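Local coordinates for Carboxylesterase/phospholipase family protein (Francisella tularensis subsp. tularensis, PDB 4F21), which probably hydrolyses carboxylic ester bonds as a serine hydrolase of the alpha/beta hydrolase superfamily, at residues I70-D75 and N118-S123; R103-E108 and L167-N172; I134-F139 and Y148-S153; Q195-V200 and M224-C229. One frame throughout, in Å; residues are numbered along the deposited sequence.

Contact 1 of 4, residues I70-D75 and N118-S123; sequences IFPHAD and NKLIDS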
loop_
_atom_site.group_PDB
_atom_site.type_symbol
_atom_site.label_atom_id
_atom_site.label_comp_id
_atom_site.label_asym_id
_atom_site.label_seq_id
_atom_site.Cartn_x
_atom_site.Cartn_y
_atom_site.Cartn_z
ATOM N N ILE A 70 -3.780 -11.499 4.287
ATOM C CA ILE A 70 -2.571 -11.977 3.622
ATOM C C ILE A 70 -1.359 -11.114 3.970
ATOM O O ILE A 70 -1.315 -9.937 3.623
ATOM C CB ILE A 70 -2.744 -11.976 2.093
ATOM C CG1 ILE A 70 -3.927 -12.854 1.696
ATOM C CG2 ILE A 70 -1.474 -12.458 1.406
ATOM C CD1 ILE A 70 -3.781 -14.288 2.138
ATOM N N PHE A 71 -0.382 -11.707 4.655
ATOM C CA PHE A 71 0.854 -11.019 5.026
ATOM C C PHE A 71 2.071 -11.641 4.346
ATOM O O PHE A 71 2.754 -12.471 4.947
ATOM C CB PHE A 71 1.071 -11.078 6.540
ATOM C CG PHE A 71 0.195 -10.148 7.323
ATOM C CD1 PHE A 71 0.572 -8.834 7.532
ATOM C CD2 PHE A 71 -0.997 -10.594 7.868
ATOM C CE1 PHE A 71 -0.228 -7.975 8.258
ATOM C CE2 PHE A 71 -1.803 -9.741 8.595
ATOM C CZ PHE A 71 -1.418 -8.429 8.790
ATOM N N PRO A 72 2.355 -11.240 3.097
ATOM C CA PRO A 72 3.524 -11.761 2.377
ATOM C C PRO A 72 4.832 -11.413 3.080
ATOM O O PRO A 72 4.944 -10.330 3.656
ATOM C CB PRO A 72 3.449 -11.050 1.024
ATOM C CG PRO A 72 2.025 -10.639 0.886
ATOM C CD PRO A 72 1.570 -10.311 2.269
ATOM N N HIS A 73 5.803 -12.322 3.039
ATOM C CA HIS A 73 7.105 -12.076 3.652
ATOM C C HIS A 73 7.878 -11.025 2.863
ATOM O O HIS A 73 7.664 -10.856 1.663
ATOM C CB HIS A 73 7.915 -13.370 3.770
ATOM C CG HIS A 73 7.446 -14.282 4.862
ATOM N ND1 HIS A 73 6.117 -14.408 5.209
ATOM C CD2 HIS A 73 8.129 -15.113 5.683
ATOM C CE1 HIS A 73 6.003 -15.278 6.197
ATOM N NE2 HIS A 73 7.208 -15.721 6.504
ATOM N N ALA A 74 8.790 -10.334 3.543
ATOM C CA ALA A 74 9.455 -9.149 2.995
ATOM C C ALA A 74 10.274 -9.378 1.722
ATOM O O ALA A 74 10.791 -8.425 1.139
ATOM C CB ALA A 74 10.317 -8.484 4.066
ATOM N N ASP A 75 10.394 -10.630 1.292
ATOM C CA ASP A 75 11.120 -10.940 0.067
ATOM C C ASP A 75 10.335 -10.446 -1.145
ATOM O O ASP A 75 10.897 -10.244 -2.222
ATOM C CB ASP A 75 11.376 -12.442 -0.046
ATOM C CG ASP A 75 11.543 -13.107 1.306
ATOM O OD1 ASP A 75 11.898 -12.402 2.274
ATOM O OD2 ASP A 75 11.319 -14.333 1.401
ATOM N N ASN A 118 0.305 -9.421 -8.072
ATOM C CA ASN A 118 -0.687 -9.772 -9.078
ATOM C C ASN A 118 -1.001 -11.250 -9.003
ATOM O O ASN A 118 -2.173 -11.636 -8.936
ATOM C CB ASN A 118 -0.227 -9.381 -10.484
ATOM C CG ASN A 118 -0.815 -8.060 -10.937
ATOM O OD1 ASN A 118 -1.946 -8.007 -11.422
ATOM N ND2 ASN A 118 -0.053 -6.984 -10.778
ATOM N N LYS A 119 0.052 -12.065 -8.949
ATOM C CA LYS A 119 -0.123 -13.504 -8.828
ATOM C C LYS A 119 -0.966 -13.802 -7.603
ATOM O O LYS A 119 -1.955 -14.534 -7.691
ATOM C CB LYS A 119 1.223 -14.227 -8.749
ATOM C CG LYS A 119 1.903 -14.403 -10.096
ATOM C CD LYS A 119 3.063 -15.379 -10.009
ATOM C CE LYS A 119 3.592 -15.716 -11.395
ATOM N NZ LYS A 119 4.593 -16.821 -11.365
ATOM N N LEU A 120 -0.592 -13.192 -6.478
ATOM C CA LEU A 120 -1.335 -13.352 -5.234
ATOM C C LEU A 120 -2.801 -13.011 -5.457
ATOM O O LEU A 120 -3.686 -13.766 -5.046
ATOM C CB LEU A 120 -0.750 -12.468 -4.129
ATOM C CG LEU A 120 0.315 -13.072 -3.209
ATOM C CD1 LEU A 120 0.888 -12.006 -2.287
ATOM C CD2 LEU A 120 -0.269 -14.219 -2.400
ATOM N N ILE A 121 -3.056 -11.894 -6.139
ATOM C CA ILE A 121 -4.431 -11.493 -6.402
ATOM C C ILE A 121 -5.081 -12.564 -7.260
ATOM O O ILE A 121 -6.181 -13.031 -6.957
ATOM C CB ILE A 121 -4.523 -10.132 -7.113
ATOM C CG1 ILE A 121 -3.822 -9.048 -6.293
ATOM C CG2 ILE A 121 -5.975 -9.751 -7.334
ATOM C CD1 ILE A 121 -3.790 -7.705 -6.976
ATOM N N ASP A 122 -4.366 -12.990 -8.301
ATOM C CA ASP A 122 -4.868 -14.012 -9.210
ATOM C C ASP A 122 -5.112 -15.309 -8.454
ATOM O O ASP A 122 -5.886 -16.156 -8.894
ATOM C CB ASP A 122 -3.888 -14.255 -10.364
ATOM C CG ASP A 122 -4.015 -13.224 -11.479
ATOM O OD1 ASP A 122 -5.095 -12.607 -11.618
ATOM O OD2 ASP A 122 -3.031 -13.041 -12.230
ATOM N N SER A 123 -4.452 -15.452 -7.308
ATOM C CA SER A 123 -4.585 -16.654 -6.501
ATOM C C SER A 123 -5.803 -16.565 -5.589
ATOM O O SER A 123 -6.422 -17.581 -5.277
ATOM C CB SER A 123 -3.314 -16.891 -5.679
ATOM O OG SER A 123 -3.380 -18.116 -4.974
#
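L120 reaches from its helix to lay a forked methyl end across P72 and I70, and these apolar touches make up the whole contact. The closer one is between CD1 of L120 and CG, the outer corner of the P72 ring, at 3.6 Å; the two side chains cross obliquely. In L120, CD1 continues away from CA (chi2 173°), which brings this methyl to the proline. On I70 it is CG2 that faces the leucine, 4.4 Å from both CD1 and CD2 of L120, a looser fit over the fork.

Strand alternation puts I70 and P72 on one face. They lie on strand 67-72 of the central, mostly parallel sheet of the alpha/beta hydrolase fold, with F71 between them turned to the other side, where its ring meets W42. Backbone bonds tie the strand to its neighbours: I70 bonds to V40 and W42 of the parallel strand 38-44, and F71 to E28 of the antiparallel strand 27-30. Helix 111-126 covers the I70 and P72 face. One residue along it, I121 packs on I41 of the sheet and on I134 and L136, deeper in the core.

The polar side-chain interactions are on the helix. D122 OD1 forms a salt bridge with NH2 of R155, whose NH1 makes a weak hydrogen bond to N118 OD1. In the helix backbone, D122 N bonds to N118 O at 2.7 Å, an ordinary helical turn, and S123 N bonds to L120 O at 2.9 Å.

Contact 2 of 4, residues R103-E108 and L167-N172; sequences RVVDVE and LPAWDN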
loop_
_atom_site.group_PDB
_atom_site.type_symbol
_atom_site.label_atom_id
_atom_site.label_comp_id
_atom_site.label_asym_id
_atom_site.label_seq_id
_atom_site.Cartn_x
_atom_site.Cartn_y
_atom_site.Cartn_z
ATOM N N ARG A 103 17.530 8.257 -11.543
ATOM C CA ARG A 103 18.571 7.420 -12.128
ATOM C C ARG A 103 18.836 6.140 -11.330
ATOM O O ARG A 103 19.221 5.115 -11.896
ATOM C CB ARG A 103 19.868 8.219 -12.275
ATOM C CG ARG A 103 20.865 7.614 -13.250
ATOM C CD ARG A 103 22.205 8.331 -13.192
ATOM N NE ARG A 103 22.942 8.016 -11.971
ATOM C CZ ARG A 103 23.812 7.017 -11.865
ATOM N NH1 ARG A 103 24.052 6.237 -12.909
ATOM N NH2 ARG A 103 24.440 6.796 -10.720
ATOM N N VAL A 104 18.642 6.200 -10.016
ATOM C CA VAL A 104 18.938 5.054 -9.162
ATOM C C VAL A 104 17.717 4.595 -8.363
ATOM O O VAL A 104 17.700 4.652 -7.132
ATOM C CB VAL A 104 20.126 5.337 -8.219
ATOM C CG1 VAL A 104 20.729 4.043 -7.726
ATOM C CG2 VAL A 104 21.185 6.142 -8.942
ATOM N N VAL A 105 16.690 4.159 -9.087
ATOM C CA VAL A 105 15.510 3.533 -8.498
ATOM C C VAL A 105 15.146 2.321 -9.349
ATOM O O VAL A 105 14.821 2.466 -10.528
ATOM C CB VAL A 105 14.306 4.493 -8.466
ATOM C CG1 VAL A 105 13.064 3.763 -7.983
ATOM C CG2 VAL A 105 14.598 5.698 -7.584
ATOM N N ASP A 106 15.203 1.128 -8.760
ATOM C CA ASP A 106 15.017 -0.103 -9.529
ATOM C C ASP A 106 13.586 -0.300 -10.028
ATOM O O ASP A 106 12.801 -1.033 -9.426
ATOM C CB ASP A 106 15.469 -1.329 -8.731
ATOM C CG ASP A 106 15.519 -2.591 -9.579
ATOM O OD1 ASP A 106 15.767 -2.480 -10.798
ATOM O OD2 ASP A 106 15.312 -3.694 -9.027
ATOM N N VAL A 107 13.263 0.357 -11.137
ATOM C CA VAL A 107 11.961 0.213 -11.773
ATOM C C VAL A 107 11.722 -1.239 -12.189
ATOM O O VAL A 107 10.624 -1.770 -12.018
ATOM C CB VAL A 107 11.836 1.154 -12.989
ATOM C CG1 VAL A 107 13.122 1.144 -13.801
ATOM C CG2 VAL A 107 10.634 0.779 -13.846
ATOM N N GLU A 108 12.762 -1.878 -12.715
ATOM C CA GLU A 108 12.693 -3.281 -13.104
ATOM C C GLU A 108 12.609 -4.184 -11.878
ATOM O O GLU A 108 11.572 -4.259 -11.218
ATOM C CB GLU A 108 13.913 -3.659 -13.947
ATOM C CG GLU A 108 14.020 -5.142 -14.273
ATOM C CD GLU A 108 15.340 -5.500 -14.937
ATOM O OE1 GLU A 108 16.233 -4.629 -15.006
ATOM O OE2 GLU A 108 15.486 -6.654 -15.394
ATOM N N LEU A 167 5.997 8.208 -3.873
ATOM C CA LEU A 167 5.671 7.666 -5.187
ATOM C C LEU A 167 6.864 7.764 -6.137
ATOM O O LEU A 167 6.981 8.732 -6.887
ATOM C CB LEU A 167 4.466 8.405 -5.769
ATOM C CG LEU A 167 3.509 7.619 -6.664
ATOM C CD1 LEU A 167 3.129 6.301 -6.012
ATOM C CD2 LEU A 167 2.264 8.440 -6.952
ATOM N N PRO A 168 7.754 6.757 -6.108
ATOM C CA PRO A 168 8.984 6.753 -6.906
ATOM C C PRO A 168 8.738 6.304 -8.339
ATOM O O PRO A 168 7.715 5.679 -8.615
ATOM C CB PRO A 168 9.844 5.711 -6.193
ATOM C CG PRO A 168 8.857 4.735 -5.688
ATOM C CD PRO A 168 7.640 5.541 -5.284
ATOM N N ALA A 169 9.678 6.619 -9.228
ATOM C CA ALA A 169 9.608 6.217 -10.632
ATOM C C ALA A 169 8.263 6.555 -11.269
ATOM O O ALA A 169 7.747 5.795 -12.088
ATOM C CB ALA A 169 9.911 4.731 -10.779
ATOM N N TRP A 170 7.704 7.698 -10.882
ATOM C CA TRP A 170 6.410 8.137 -11.391
ATOM C C TRP A 170 6.430 8.293 -12.910
ATOM O O TRP A 170 5.404 8.138 -13.566
ATOM C CB TRP A 170 5.978 9.439 -10.707
ATOM C CG TRP A 170 4.708 10.034 -11.250
ATOM C CD1 TRP A 170 4.593 11.165 -12.006
ATOM C CD2 TRP A 170 3.378 9.529 -11.081
ATOM N NE1 TRP A 170 3.275 11.395 -12.315
ATOM C CE2 TRP A 170 2.509 10.405 -11.760
ATOM C CE3 TRP A 170 2.838 8.421 -10.422
ATOM C CZ2 TRP A 170 1.132 10.209 -11.798
ATOM C CZ3 TRP A 170 1.471 8.230 -10.459
ATOM C CH2 TRP A 170 0.633 9.119 -11.141
ATOM N N ASP A 171 7.605 8.581 -13.463
ATOM C CA ASP A 171 7.759 8.702 -14.908
ATOM C C ASP A 171 7.636 7.356 -15.626
ATOM O O ASP A 171 7.096 7.284 -16.731
ATOM C CB ASP A 171 9.089 9.375 -15.257
ATOM C CG ASP A 171 8.994 10.888 -15.257
ATOM O OD1 ASP A 171 8.065 11.423 -14.615
ATOM O OD2 ASP A 171 9.845 11.541 -15.900
ATOM N N ASN A 172 8.133 6.295 -14.997
ATOM C CA ASN A 172 8.117 4.967 -15.607
ATOM C C ASN A 172 6.767 4.260 -15.551
ATOM O O ASN A 172 6.494 3.372 -16.360
ATOM C CB ASN A 172 9.181 4.069 -14.971
ATOM C CG ASN A 172 10.556 4.278 -15.568
ATOM O OD1 ASN A 172 10.691 4.733 -16.705
ATOM N ND2 ASN A 172 11.585 3.937 -14.809
#
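N172 presents the amide end of its side chain to the fork of V107, ND2 lying 3.3 Å from both CB and CG1 of the valine. CG2 joins in, 3.8 Å from CB of N172, and the two side chains cross at about a right angle. The touch is close, but ND2 makes no hydrogen bond to V107. V105 makes the second touch: its CG1, anti to the backbone N (chi1 174°), comes 4.2 Å from CB of P168 and 4.3 Å from CB of A169.

Behind these side chains, D106 is the centre of an inverse gamma turn, closed by a weak bond from V107 N to V105 O. The turn sends V105 and V107 toward the partner while D106 points away and hydrogen-bonds through OD2 to T80. The contact brings the loop between helices 82-88 and 111-126 against the connection beyond the C-terminal end of strand 159-163 of the alpha/beta hydrolase sheet.

There A169, in a left-handed backbone conformation, is the N-cap of helix 170-173, and its O accepts N172 N at 3.0 Å. Further in, P168 packs on I144 and its carbonyl probably accepts the hydroxyl of Y148, though the modelled distance is doubtfully short.

Contact 3 of 4, residues I134-F139 and Y148-S153; sequences IILAGF and YTAITS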
loop_
_atom_site.group_PDB
_atom_site.type_symbol
_atom_site.label_atom_id
_atom_site.label_comp_id
_atom_site.label_asym_id
_atom_site.label_seq_id
_atom_site.Cartn_x
_atom_site.Cartn_y
_atom_site.Cartn_z
ATOM N N ILE A 134 -10.777 -7.425 -2.616
ATOM C CA ILE A 134 -9.422 -7.504 -2.089
ATOM C C ILE A 134 -8.835 -6.102 -1.985
ATOM O O ILE A 134 -8.926 -5.319 -2.929
ATOM C CB ILE A 134 -8.511 -8.352 -2.986
ATOM C CG1 ILE A 134 -9.167 -9.697 -3.300
ATOM C CG2 ILE A 134 -7.155 -8.552 -2.326
ATOM C CD1 ILE A 134 -8.365 -10.554 -4.252
ATOM N N ILE A 135 -8.242 -5.787 -0.836
ATOM C CA ILE A 135 -7.634 -4.476 -0.621
ATOM C C ILE A 135 -6.113 -4.565 -0.505
ATOM O O ILE A 135 -5.585 -5.360 0.272
ATOM C CB ILE A 135 -8.185 -3.795 0.647
ATOM C CG1 ILE A 135 -9.670 -3.473 0.488
ATOM C CG2 ILE A 135 -7.419 -2.519 0.954
ATOM C CD1 ILE A 135 -10.239 -2.713 1.666
ATOM N N LEU A 136 -5.414 -3.742 -1.283
ATOM C CA LEU A 136 -3.959 -3.661 -1.206
ATOM C C LEU A 136 -3.514 -2.521 -0.289
ATOM O O LEU A 136 -3.626 -1.344 -0.634
ATOM C CB LEU A 136 -3.351 -3.485 -2.601
ATOM C CG LEU A 136 -3.701 -4.573 -3.619
ATOM C CD1 LEU A 136 -3.130 -4.246 -4.990
ATOM C CD2 LEU A 136 -3.205 -5.927 -3.138
ATOM N N ALA A 137 -3.013 -2.879 0.887
ATOM C CA ALA A 137 -2.507 -1.893 1.832
ATOM C C ALA A 137 -0.991 -1.999 1.920
ATOM O O ALA A 137 -0.434 -3.095 1.844
ATOM C CB ALA A 137 -3.131 -2.101 3.199
ATOM N N GLY A 138 -0.323 -0.862 2.079
ATOM C CA GLY A 138 1.124 -0.860 2.159
ATOM C C GLY A 138 1.663 0.163 3.137
ATOM O O GLY A 138 1.065 1.217 3.327
ATOM N N PHE A 139 2.791 -0.159 3.763
ATOM C CA PHE A 139 3.467 0.774 4.657
ATOM C C PHE A 139 4.906 1.016 4.205
ATOM O O PHE A 139 5.637 0.072 3.894
ATOM C CB PHE A 139 3.447 0.261 6.101
ATOM C CG PHE A 139 4.295 1.075 7.045
ATOM C CD1 PHE A 139 3.806 2.242 7.606
ATOM C CD2 PHE A 139 5.581 0.674 7.370
ATOM C CE1 PHE A 139 4.584 2.992 8.471
ATOM C CE2 PHE A 139 6.362 1.419 8.233
ATOM C CZ PHE A 139 5.864 2.575 8.784
ATOM N N TYR A 148 0.768 1.423 -7.143
ATOM C CA TYR A 148 1.195 1.140 -8.518
ATOM C C TYR A 148 0.563 -0.114 -9.098
ATOM O O TYR A 148 0.182 -0.138 -10.267
ATOM C CB TYR A 148 2.718 1.002 -8.594
ATOM C CG TYR A 148 3.458 2.303 -8.813
ATOM C CD1 TYR A 148 2.907 3.321 -9.578
ATOM C CD2 TYR A 148 4.711 2.508 -8.254
ATOM C CE1 TYR A 148 3.584 4.509 -9.776
ATOM C CE2 TYR A 148 5.393 3.686 -8.447
ATOM C CZ TYR A 148 4.827 4.684 -9.208
ATOM O OH TYR A 148 5.512 5.860 -9.396
ATOM N N THR A 149 0.467 -1.158 -8.281
ATOM C CA THR A 149 -0.179 -2.393 -8.697
ATOM C C THR A 149 -1.637 -2.143 -9.065
ATOM O O THR A 149 -2.059 -2.410 -10.193
ATOM C CB THR A 149 -0.119 -3.460 -7.587
ATOM O OG1 THR A 149 1.247 -3.814 -7.337
ATOM C CG2 THR A 149 -0.900 -4.702 -7.997
ATOM N N ALA A 150 -2.393 -1.602 -8.114
ATOM C CA ALA A 150 -3.832 -1.434 -8.284
ATOM C C ALA A 150 -4.181 -0.525 -9.458
ATOM O O ALA A 150 -5.169 -0.753 -10.155
ATOM C CB ALA A 150 -4.461 -0.922 -7.000
ATOM N N ILE A 151 -3.360 0.496 -9.682
ATOM C CA ILE A 151 -3.613 1.436 -10.769
ATOM C C ILE A 151 -3.103 0.923 -12.115
ATOM O O ILE A 151 -3.310 1.565 -13.141
ATOM C CB ILE A 151 -3.022 2.831 -10.478
ATOM C CG1 ILE A 151 -1.496 2.792 -10.532
ATOM C CG2 ILE A 151 -3.504 3.346 -9.130
ATOM C CD1 ILE A 151 -0.860 4.148 -10.341
ATOM N N THR A 152 -2.441 -0.232 -12.106
ATOM C CA THR A 152 -2.030 -0.885 -13.349
ATOM C C THR A 152 -2.679 -2.260 -13.447
ATOM O O THR A 152 -2.546 -2.960 -14.453
ATOM C CB THR A 152 -0.504 -1.033 -13.449
ATOM O OG1 THR A 152 -0.028 -1.828 -12.357
ATOM C CG2 THR A 152 0.166 0.333 -13.420
ATOM N N SER A 153 -3.379 -2.638 -12.383
ATOM C CA SER A 153 -4.130 -3.882 -12.350
ATOM C C SER A 153 -5.158 -3.876 -13.468
ATOM O O SER A 153 -5.990 -2.974 -13.558
ATOM C CB SER A 153 -4.827 -4.042 -10.999
ATOM O OG SER A 153 -5.631 -5.206 -10.960
#
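L136 reaches from its strand to T149 and A150 with a single methyl. Its CB points at the helix but stops short of it, and CG also falls short, though with chi1 at -57° it lies anti to the carbonyl carbon and carries the chain onward. CD1 then continues straight out, anti to CA (chi2 176°), and makes the contact: it is 3.8 Å from CG2 of T149, 4.1 Å from CB of T149, and 4.1 Å from CB of A150. The tip therefore settles between two successive helix residues, and L136 and T149 cross at about a right angle. The flanks of the leucine are covered by V117 of helix 111-126, by I41 of the neighbouring strand and by L157.

This is the inside of a beta-alpha-beta unit, in which strand 134-139 leads through helix 144-150 to the adjacent parallel strand 159-163. The turn after this strand, leading into the next helix, is the nucleophile elbow in alpha/beta hydrolases, which here probably holds the catalytic serine.

T149 shows the leucine its methyl because CG2 lies anti to the backbone N, which leaves OG1 beside that N, where it bonds back to I145 O within the helix. A150 CB also packs on I160 of strand 159-163. Further along the chain, T152 N donates to T149 O at 2.9 Å, and A150 O accepts a hydrogen bond from N181 ND2.

Contact 4 of 4, residues Q195-V200 and M224-C229; sequences QVLPEV and MQHSVC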
loop_
_atom_site.group_PDB
_atom_site.type_symbol
_atom_site.label_atom_id
_atom_site.label_comp_id
_atom_site.label_asym_id
_atom_site.label_seq_id
_atom_site.Cartn_x
_atom_site.Cartn_y
_atom_site.Cartn_z
ATOM N N GLN A 195 10.969 11.931 9.338
ATOM C CA GLN A 195 12.265 12.377 8.835
ATOM C C GLN A 195 12.907 11.282 8.001
ATOM O O GLN A 195 14.013 11.442 7.486
ATOM C CB GLN A 195 13.191 12.763 9.990
ATOM C CG GLN A 195 12.853 14.092 10.659
ATOM C CD GLN A 195 13.729 14.374 11.873
ATOM O OE1 GLN A 195 14.254 13.451 12.498
ATOM N NE2 GLN A 195 13.891 15.653 12.208
ATOM N N VAL A 196 12.210 10.157 7.896
ATOM C CA VAL A 196 12.632 9.057 7.039
ATOM C C VAL A 196 11.942 9.192 5.682
ATOM O O VAL A 196 12.557 9.010 4.629
ATOM C CB VAL A 196 12.289 7.685 7.683
ATOM C CG1 VAL A 196 12.153 6.600 6.624
ATOM C CG2 VAL A 196 13.332 7.302 8.730
ATOM N N LEU A 197 10.660 9.538 5.724
ATOM C CA LEU A 197 9.858 9.709 4.522
ATOM C C LEU A 197 8.948 10.921 4.726
ATOM O O LEU A 197 7.797 10.772 5.134
ATOM C CB LEU A 197 9.038 8.440 4.272
ATOM C CG LEU A 197 8.607 8.063 2.853
ATOM C CD1 LEU A 197 9.406 8.818 1.810
ATOM C CD2 LEU A 197 8.771 6.566 2.656
ATOM N N PRO A 198 9.474 12.129 4.450
ATOM C CA PRO A 198 8.823 13.419 4.729
ATOM C C PRO A 198 7.394 13.526 4.192
ATOM O O PRO A 198 7.031 12.814 3.258
ATOM C CB PRO A 198 9.741 14.426 4.032
ATOM C CG PRO A 198 11.080 13.776 4.052
ATOM C CD PRO A 198 10.801 12.312 3.838
ATOM N N GLU A 199 6.607 14.426 4.777
ATOM C CA GLU A 199 5.174 14.515 4.501
ATOM C C GLU A 199 4.833 14.983 3.085
ATOM O O GLU A 199 3.837 14.543 2.502
ATOM C CB GLU A 199 4.487 15.422 5.529
ATOM C CG GLU A 199 2.968 15.347 5.487
ATOM C CD GLU A 199 2.293 16.458 6.263
ATOM O OE1 GLU A 199 1.056 16.587 6.151
ATOM O OE2 GLU A 199 2.995 17.201 6.981
ATOM N N VAL A 200 5.657 15.874 2.539
ATOM C CA VAL A 200 5.434 16.415 1.196
ATOM C C VAL A 200 5.506 15.346 0.105
ATOM O O VAL A 200 5.042 15.558 -1.015
ATOM C CB VAL A 200 6.422 17.553 0.863
ATOM C CG1 VAL A 200 6.098 18.792 1.683
ATOM C CG2 VAL A 200 7.856 17.102 1.099
ATOM N N MET A 224 3.327 12.517 14.681
ATOM C CA MET A 224 3.713 11.174 14.271
ATOM C C MET A 224 4.861 11.210 13.269
ATOM O O MET A 224 4.901 12.060 12.375
ATOM C CB MET A 224 2.524 10.423 13.673
ATOM C CG MET A 224 2.738 8.926 13.600
ATOM S SD MET A 224 1.377 8.054 12.821
ATOM C CE MET A 224 1.626 8.511 11.111
ATOM N N GLN A 225 5.793 10.275 13.418
ATOM C CA GLN A 225 6.925 10.169 12.506
ATOM C C GLN A 225 6.726 9.006 11.540
ATOM O O GLN A 225 5.674 8.878 10.915
ATOM C CB GLN A 225 8.229 9.990 13.286
ATOM C CG GLN A 225 8.421 10.994 14.411
ATOM C CD GLN A 225 9.875 11.373 14.611
ATOM O OE1 GLN A 225 10.546 10.857 15.505
ATOM N NE2 GLN A 225 10.370 12.281 13.777
ATOM N N HIS A 226 7.744 8.157 11.424
ATOM C CA HIS A 226 7.667 6.988 10.557
ATOM C C HIS A 226 7.126 5.787 11.324
ATOM O O HIS A 226 7.882 4.906 11.731
ATOM C CB HIS A 226 9.044 6.662 9.973
ATOM C CG HIS A 226 8.992 5.811 8.743
ATOM N ND1 HIS A 226 8.337 6.201 7.594
ATOM C CD2 HIS A 226 9.512 4.588 8.482
ATOM C CE1 HIS A 226 8.458 5.257 6.679
ATOM N NE2 HIS A 226 9.166 4.266 7.192
ATOM N N SER A 227 5.811 5.762 11.520
ATOM C CA SER A 227 5.171 4.692 12.272
ATOM C C SER A 227 3.665 4.656 12.032
ATOM O O SER A 227 3.154 5.324 11.137
ATOM C CB SER A 227 5.449 4.872 13.766
ATOM O OG SER A 227 5.019 6.147 14.218
ATOM N N VAL A 228 2.963 3.870 12.841
ATOM C CA VAL A 228 1.507 3.817 12.806
ATOM C C VAL A 228 0.964 4.031 14.210
ATOM O O VAL A 228 1.335 3.311 15.138
ATOM C CB VAL A 228 1.007 2.455 12.269
ATOM C CG1 VAL A 228 -0.492 2.313 12.447
ATOM C CG2 VAL A 228 1.388 2.280 10.804
ATOM N N CYS A 229 0.084 5.018 14.362
ATOM C CA CYS A 229 -0.486 5.352 15.663
ATOM C C CYS A 229 -1.876 4.750 15.868
ATOM O O CYS A 229 -2.374 3.987 15.039
ATOM C CB CYS A 229 -0.529 6.863 15.862
ATOM S SG CYS A 229 -1.637 7.707 14.728
#
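V196 stands on the imidazole of H226: its CG1 lies 3.7 Å from the ring centroid, only 4° off the ring normal, a CH-pi contact squarely over one face. The two side chains cross at about a right angle. CG1 gets there because it is anti to the backbone N of V196 (chi1 155°), and it ends up nearly equidistant from the ring atoms. L197 comes at the same ring obliquely, with its CB 4.0 Å from CE1 of H226.

The two glutamines approach without bonding, OE1 of Q195 lying 4.3 Å from NE2 of Q225. That NE2 instead donates to the backbone O of D193, next to D194 in the chain.

What fixes the histidine's rotation is a hydrogen bond at each nitrogen, ND1 with D194 OD2 and NE2 with S140 OG, while the ring of F139 also meets it. The other oxygen of the aspartate, D194 OD1, accepts the backbone N of both V196 and L197, so the loop that covers the imidazole also positions its acid partner. S140, H226 and D194 in this geometry match the Ser-His-Asp catalytic triad of alpha/beta hydrolases, and probably form the active site.

Overall arrangement
From the N terminus, contact 1 opens at strand 67-72 and closes when helix 111-126 packs back on it. Before it closes, contact 2 has opened in the loop 103-108, so these two cross. Contact 3, a short strand-to-helix return, is nested inside the long loop that contact 2 closes at 167-172. Contact 4 follows in series and joins two loops near the last strands of the sheet. Contact 3 touches each of the others: contact 1 through the inner face of helix 111-126, contact 2 through the loop at 167-172, and contact 4 where the end of strand 134-139 nears 224-229. Contacts 1 and 4 lie on opposite sides of the chain's centre, with centres about 25 Å apart.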